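Long-range contacts in domain of Unknown Function with a Cystatin-Like Fold (Nostoc punctiforme, PDB 2RGQ), which is of unknown function but adopts a cystatin-like, SnoaL-type fold of the NTF2 clan, whose cone of helices and curved sheet often encloses a ligand pocket or active site: residues 26-32 against 54-59; 85-91 against 105-111. One frame throughout, in Å; residues are numbered along the deposited sequence.

Interaction 1 of 2, residues 26-32 against 54-59; sequences EDVENYL and LRQGFY
Phe58 pushes its ring between Tyr31 and Val28, and this wedge is the tight part of the contact. Its CD1 sits over the centre of the Tyr31 ring, 3.3 Å from Tyr31 CG, with the two ring planes at 50°. The CA of Val28 makes a CH-pi contact over a face of Phe58, 4.0 Å from the ring centroid. In both aromatic residues CG stands anti to the backbone N (chi1 -180° in Phe58), which carries each ring across to the other helix. Nearby, Leu32 CD2 is pressed to 3.4 Å from Leu54 CB.

The solvent side is polar. Arg55 bends at chi3 (-66°) and grips a single oxygen of Glu29 end-on, NH1 and NH2 each 3.1 Å from OE2, while Leu32 CD1 lies over its guanidinium face. Long charged chains suit this side, since their apolar stems can pack while the ends stay hydrated. With an alanine at Arg55, the Glu29 carboxylate would probably lose its charged mate, and Leu32 CD1 its flat cover. Water joins Glu26 O to Tyr59 OH.

Helix 28-32 thus packs on helix 51-66; Phe58 also touches Leu23 of helix 6-25, and Tyr31 and Leu54 both reach Leu41 of strand 39-43.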
loop_
_atom_site.group_PDB
_atom_site.type_symbol
_atom_site.label_atom_id
_atom_site.label_comp_id
_atom_site.label_asym_id
_atom_site.label_seq_id
_atom_site.Cartn_x
_atom_site.Cartn_y
_atom_site.Cartn_z
ATOM N N GLU B 26 9.189 -5.341 -17.089
ATOM C CA GLU B 26 10.305 -5.032 -17.968
ATOM C C GLU B 26 9.802 -4.230 -19.191
ATOM O O GLU B 26 10.297 -4.405 -20.296
ATOM C CB GLU B 26 11.114 -6.280 -18.372
ATOM C CG GLU B 26 11.384 -7.188 -17.199
ATOM C CD GLU B 26 12.447 -8.233 -17.451
ATOM O OE1 GLU B 26 13.113 -8.192 -18.503
ATOM O OE2 GLU B 26 12.608 -9.110 -16.567
ATOM N N ASP B 27 8.811 -3.363 -18.948
ATOM C CA ASP B 27 8.167 -2.503 -19.935
ATOM C C ASP B 27 8.901 -1.176 -19.898
ATOM O O ASP B 27 8.520 -0.241 -19.136
ATOM C CB ASP B 27 6.674 -2.347 -19.564
ATOM C CG ASP B 27 5.891 -1.465 -20.530
ATOM O OD1 ASP B 27 6.447 -0.749 -21.394
ATOM O OD2 ASP B 27 4.662 -1.457 -20.385
ATOM N N VAL B 28 9.972 -1.076 -20.670
ATOM C CA VAL B 28 10.804 0.150 -20.601
ATOM C C VAL B 28 10.048 1.427 -21.031
ATOM O O VAL B 28 10.284 2.492 -20.461
ATOM C CB VAL B 28 12.170 0.016 -21.334
ATOM C CG1 VAL B 28 11.992 -0.066 -22.863
ATOM C CG2 VAL B 28 13.063 1.159 -20.936
ATOM N N GLU B 29 9.108 1.338 -21.987
ATOM C CA GLU B 29 8.404 2.565 -22.436
ATOM C C GLU B 29 7.498 3.164 -21.375
ATOM O O GLU B 29 7.506 4.381 -21.194
ATOM C CB GLU B 29 7.618 2.368 -23.754
ATOM C CG GLU B 29 8.474 1.944 -24.931
ATOM C CD GLU B 29 9.589 2.936 -25.301
ATOM O OE1 GLU B 29 9.393 4.153 -25.317
ATOM O OE2 GLU B 29 10.695 2.478 -25.608
ATOM N N ASN B 30 6.747 2.319 -20.663
ATOM C CA ASN B 30 5.890 2.825 -19.575
ATOM C C ASN B 30 6.695 3.257 -18.373
ATOM O O ASN B 30 6.261 4.145 -17.669
ATOM C CB ASN B 30 4.795 1.838 -19.238
ATOM C CG ASN B 30 3.662 1.915 -20.270
ATOM O OD1 ASN B 30 3.337 3.019 -20.780
ATOM N ND2 ASN B 30 3.100 0.783 -20.616
ATOM N N TYR B 31 7.871 2.643 -18.170
ATOM C CA TYR B 31 8.808 3.098 -17.165
ATOM C C TYR B 31 9.280 4.524 -17.478
ATOM O O TYR B 31 9.177 5.440 -16.609
ATOM C CB TYR B 31 10.001 2.151 -17.086
ATOM C CG TYR B 31 11.137 2.594 -16.166
ATOM C CD1 TYR B 31 11.121 2.292 -14.802
ATOM C CD2 TYR B 31 12.264 3.259 -16.688
ATOM C CE1 TYR B 31 12.173 2.625 -13.971
ATOM C CE2 TYR B 31 13.319 3.626 -15.871
ATOM C CZ TYR B 31 13.279 3.301 -14.490
ATOM O OH TYR B 31 14.301 3.622 -13.612
ATOM N N LEU B 32 9.732 4.722 -18.708
ATOM C CA LEU B 32 10.287 6.016 -19.118
ATOM C C LEU B 32 9.272 7.143 -19.080
ATOM O O LEU B 32 9.619 8.253 -18.761
ATOM C CB LEU B 32 10.948 5.914 -20.508
ATOM C CG LEU B 32 12.252 5.119 -20.557
ATOM C CD1 LEU B 32 12.637 4.855 -22.066
ATOM C CD2 LEU B 32 13.404 5.776 -19.708
ATOM N N LEU B 54 18.275 6.689 -18.575
ATOM C CA LEU B 54 17.233 5.982 -17.790
ATOM C C LEU B 54 16.950 4.623 -18.424
ATOM O O LEU B 54 16.785 3.597 -17.718
ATOM C CB LEU B 54 15.945 6.820 -17.648
ATOM C CG LEU B 54 15.996 8.068 -16.715
ATOM C CD1 LEU B 54 14.851 9.067 -17.028
ATOM C CD2 LEU B 54 16.052 7.689 -15.198
ATOM N N ARG B 55 16.859 4.613 -19.753
ATOM C CA ARG B 55 16.650 3.359 -20.492
ATOM C C ARG B 55 17.775 2.347 -20.188
ATOM O O ARG B 55 17.504 1.208 -19.893
ATOM C CB ARG B 55 16.586 3.624 -21.995
ATOM C CG ARG B 55 16.352 2.388 -22.885
ATOM C CD ARG B 55 16.423 2.796 -24.344
ATOM N NE ARG B 55 15.322 3.685 -24.712
ATOM C CZ ARG B 55 14.107 3.302 -25.064
ATOM N NH1 ARG B 55 13.761 2.027 -25.114
ATOM N NH2 ARG B 55 13.215 4.226 -25.352
ATOM N N GLN B 56 19.027 2.761 -20.297
ATOM C CA GLN B 56 20.157 1.875 -19.950
ATOM C C GLN B 56 20.131 1.421 -18.485
ATOM O O GLN B 56 20.379 0.254 -18.183
ATOM C CB GLN B 56 21.509 2.564 -20.237
ATOM C CG GLN B 56 21.818 2.841 -21.696
ATOM C CD GLN B 56 21.803 1.574 -22.559
ATOM O OE1 GLN B 56 22.440 0.556 -22.241
ATOM N NE2 GLN B 56 21.060 1.645 -23.662
ATOM N N GLY B 57 19.868 2.365 -17.580
ATOM C CA GLY B 57 19.733 2.090 -16.160
ATOM C C GLY B 57 18.667 1.044 -15.823
ATOM O O GLY B 57 18.844 0.214 -14.947
ATOM N N PHE B 58 17.552 1.120 -16.529
ATOM C CA PHE B 58 16.452 0.198 -16.397
ATOM C C PHE B 58 16.947 -1.247 -16.599
ATOM O O PHE B 58 16.790 -2.089 -15.714
ATOM C CB PHE B 58 15.401 0.602 -17.413
ATOM C CG PHE B 58 14.170 -0.245 -17.418
ATOM C CD1 PHE B 58 13.167 -0.001 -16.522
ATOM C CD2 PHE B 58 13.986 -1.234 -18.374
ATOM C CE1 PHE B 58 12.003 -0.717 -16.585
ATOM C CE2 PHE B 58 12.793 -1.980 -18.412
ATOM C CZ PHE B 58 11.839 -1.720 -17.529
ATOM N N TYR B 59 17.641 -1.494 -17.718
ATOM C CA TYR B 59 18.176 -2.832 -18.012
ATOM C C TYR B 59 19.293 -3.237 -17.039
ATOM O O TYR B 59 19.318 -4.410 -16.588
ATOM C CB TYR B 59 18.615 -2.950 -19.476
ATOM C CG TYR B 59 17.399 -2.843 -20.369
ATOM C CD1 TYR B 59 16.418 -3.840 -20.332
ATOM C CD2 TYR B 59 17.199 -1.775 -21.189
ATOM C CE1 TYR B 59 15.279 -3.766 -21.089
ATOM C CE2 TYR B 59 16.057 -1.701 -21.990
ATOM C CZ TYR B 59 15.092 -2.704 -21.910
ATOM O OH TYR B 59 13.925 -2.695 -22.663
HETATM O O HOH W 1 12.343 -5.316 -22.104
HETATM O O HOH W 2 11.492 0.345 -26.388
HETATM O O HOH W 3 16.603 4.008 -14.880
#

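Interaction 2 of 2, residues 85-91 against 105-111; sequences ATMESYL and AFVKDQV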
loop_
_atom_site.group_PDB
_atom_site.type_symbol
_atom_site.label_atom_id
_atom_site.label_comp_id
_atom_site.label_asym_id
_atom_site.label_seq_id
_atom_site.Cartn_x
_atom_site.Cartn_y
_atom_site.Cartn_z
ATOM N N ALA B 85 5.933 19.160 -6.143
ATOM C CA ALA B 85 5.679 18.439 -4.901
ATOM C C ALA B 85 6.803 17.454 -4.629
ATOM O O ALA B 85 7.697 17.229 -5.470
ATOM C CB ALA B 85 4.300 17.738 -4.936
ATOM N N THR B 86 6.790 16.946 -3.400
ATOM C CA THR B 86 7.723 15.950 -2.946
ATOM C C THR B 86 6.910 14.832 -2.335
ATOM O O THR B 86 5.858 15.091 -1.745
ATOM C CB THR B 86 8.753 16.516 -1.933
ATOM O OG1 THR B 86 8.057 17.014 -0.785
ATOM C CG2 THR B 86 9.551 17.625 -2.547
HETATM N N MSE B 87 7.320 13.601 -2.595
HETATM C CA MSE B 87 6.707 12.418 -2.031
HETATM C C MSE B 87 7.757 11.624 -1.291
HETATM O O MSE B 87 8.879 11.514 -1.793
HETATM C CB MSE B 87 6.098 11.541 -3.143
HETATM C CG MSE B 87 5.409 10.308 -2.587
HETATM SE SE MSE B 87 4.366 9.357 -3.893
HETATM C CE MSE B 87 5.620 8.971 -5.228
ATOM N N GLU B 88 7.406 11.071 -0.114
ATOM C CA GLU B 88 8.256 10.128 0.619
ATOM C C GLU B 88 7.442 8.851 0.697
ATOM O O GLU B 88 6.228 8.896 0.867
ATOM C CB GLU B 88 8.652 10.625 2.012
ATOM C CG GLU B 88 9.288 11.984 2.009
ATOM C CD GLU B 88 8.272 13.132 1.986
ATOM O OE1 GLU B 88 7.344 13.171 2.826
ATOM O OE2 GLU B 88 8.399 14.033 1.116
ATOM N N SER B 89 8.082 7.700 0.597
ATOM C CA SER B 89 7.357 6.454 0.605
ATOM C C SER B 89 8.322 5.324 0.919
ATOM O O SER B 89 9.531 5.549 1.000
ATOM C CB SER B 89 6.703 6.210 -0.746
ATOM O OG SER B 89 7.652 5.927 -1.780
ATOM N N TYR B 90 7.759 4.131 1.077
ATOM C CA TYR B 90 8.545 2.947 1.243
ATOM C C TYR B 90 8.457 2.081 0.027
ATOM O O TYR B 90 7.443 2.067 -0.621
ATOM C CB TYR B 90 8.035 2.111 2.406
ATOM C CG TYR B 90 8.365 2.613 3.787
ATOM C CD1 TYR B 90 9.266 3.657 4.014
ATOM C CD2 TYR B 90 7.838 1.954 4.882
ATOM C CE1 TYR B 90 9.626 4.017 5.295
ATOM C CE2 TYR B 90 8.201 2.306 6.167
ATOM C CZ TYR B 90 9.072 3.350 6.364
ATOM O OH TYR B 90 9.441 3.733 7.613
ATOM N N LEU B 91 9.523 1.309 -0.177
ATOM C CA LEU B 91 9.623 0.320 -1.223
ATOM C C LEU B 91 9.960 -0.972 -0.525
ATOM O O LEU B 91 10.884 -1.010 0.312
ATOM C CB LEU B 91 10.709 0.669 -2.230
ATOM C CG LEU B 91 10.987 -0.302 -3.390
ATOM C CD1 LEU B 91 9.744 -0.493 -4.208
ATOM C CD2 LEU B 91 12.167 0.210 -4.243
ATOM N N ALA B 105 13.483 -0.213 0.905
ATOM C CA ALA B 105 14.097 1.086 0.748
ATOM C C ALA B 105 13.173 2.192 1.153
ATOM O O ALA B 105 11.947 1.996 1.218
ATOM C CB ALA B 105 14.554 1.306 -0.709
ATOM N N PHE B 106 13.784 3.323 1.475
ATOM C CA PHE B 106 13.059 4.550 1.713
ATOM C C PHE B 106 13.236 5.313 0.385
ATOM O O PHE B 106 14.312 5.322 -0.150
ATOM C CB PHE B 106 13.638 5.314 2.882
ATOM C CG PHE B 106 13.073 6.690 3.031
ATOM C CD1 PHE B 106 11.834 6.873 3.583
ATOM C CD2 PHE B 106 13.787 7.802 2.585
ATOM C CE1 PHE B 106 11.301 8.155 3.712
ATOM C CE2 PHE B 106 13.233 9.086 2.703
ATOM C CZ PHE B 106 11.987 9.235 3.283
ATOM N N VAL B 107 12.175 5.911 -0.122
ATOM C CA VAL B 107 12.203 6.605 -1.402
ATOM C C VAL B 107 11.745 8.042 -1.271
ATOM O O VAL B 107 10.694 8.314 -0.701
ATOM C CB VAL B 107 11.342 5.845 -2.457
ATOM C CG1 VAL B 107 11.428 6.500 -3.831
ATOM C CG2 VAL B 107 11.769 4.402 -2.579
ATOM N N LYS B 108 12.535 8.979 -1.841
ATOM C CA LYS B 108 12.165 10.379 -1.852
ATOM C C LYS B 108 12.038 10.823 -3.316
ATOM O O LYS B 108 12.989 10.692 -4.075
ATOM C CB LYS B 108 13.197 11.251 -1.136
ATOM C CG LYS B 108 12.671 12.665 -0.930
ATOM C CD LYS B 108 13.745 13.704 -0.565
ATOM C CE LYS B 108 13.230 15.102 -0.982
ATOM N NZ LYS B 108 13.028 15.219 -2.490
ATOM N N ASP B 109 10.884 11.375 -3.670
ATOM C CA ASP B 109 10.586 11.826 -5.045
ATOM C C ASP B 109 10.316 13.317 -5.116
ATOM O O ASP B 109 9.658 13.873 -4.247
ATOM C CB ASP B 109 9.365 11.086 -5.614
ATOM C CG ASP B 109 9.591 9.596 -5.751
ATOM O OD1 ASP B 109 10.605 9.252 -6.395
ATOM O OD2 ASP B 109 8.731 8.777 -5.299
ATOM N N GLN B 110 10.919 13.991 -6.093
ATOM C CA GLN B 110 10.563 15.371 -6.409
ATOM C C GLN B 110 9.779 15.209 -7.706
ATOM O O GLN B 110 10.287 14.560 -8.670
ATOM C CB GLN B 110 11.781 16.235 -6.657
ATOM C CG GLN B 110 12.709 16.384 -5.476
ATOM C CD GLN B 110 13.941 17.186 -5.819
ATOM O OE1 GLN B 110 14.108 17.647 -6.955
ATOM N NE2 GLN B 110 14.828 17.361 -4.836
ATOM N N VAL B 111 8.569 15.767 -7.758
ATOM C CA VAL B 111 7.698 15.623 -8.903
ATOM C C VAL B 111 7.279 17.017 -9.391
ATOM O O VAL B 111 7.364 17.985 -8.643
ATOM C CB VAL B 111 6.463 14.776 -8.640
ATOM C CG1 VAL B 111 6.881 13.279 -8.321
ATOM C CG2 VAL B 111 5.554 15.440 -7.559
HETATM O O HOH W 4 8.421 8.576 -2.737
#
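Ala85 opens the antiparallel ladder as the hydrogen-bonded partner of Val111, its small CB 3.7 Å from Val111 CG2 on the face turned to helix 6-25. Thr86 follows in a non-hydrogen-bonded pair with Gln110; its CA lies 3.1 Å from Asp109 O, a CA-H...O contact, and its hydroxyl bonds to Gln79 of strand 69-80. Met87, a selenomethionine, returns to the helix-facing side. Asp109 N donates to Met87 O at 2.7 Å, nearly straight at 173°, and the two side chains run alongside each other.

Glu88 shares the other face with Phe106, whose CZ comes within 3.8 Å of Glu88 CB; the carboxylate lies farther from that ring, and OE2 accepts from Gln79. At Ser89, OG takes the position between backbone N and carbonyl carbon (chi1 70°), where it meets a water 2.9 Å away, itself within hydrogen-bonding distance of Asp109 OD2 and Val107 O. A short hydroxyl suits this buried place between larger neighbours. Tyr90 and Phe106 meet at their edges, CE1 to CD1 4.0 Å, and Tyr90 OH bonds to Asp24 of the second subunit. Leu91 closes the row, its CB 3.9 Å from Val107 CG2.

One face therefore mixes apolar side chains with the buried Asp109 carboxylate, salt-bridged to Arg123 beside the water that Ser89 OG holds. The other face carries polar and aromatic groups, of which Tyr90 and Phe106 reach the second subunit.

Interaction 1 closes before interaction 2 opens, so the two follow in series along the chain, on opposite sides of its centre. Their own centres lie about 19 Å apart and their nearest atoms about 10 Å, with no direct touch. Interaction 1 pairs helices 28-32 and 51-66, whereas interaction 2 joins the hairpin strands 84-95 and 101-114 within the mixed sheet. Helix 6-25 connects them, receiving side chains from both, while strand 39-43, in the same sheet as the hairpin, lies against interaction 1. Together they represent the helical and sheet layers of one SnoaL-like domain; interaction 2 also reaches a second subunit, whereas no other chain of the assembly touches interaction 1.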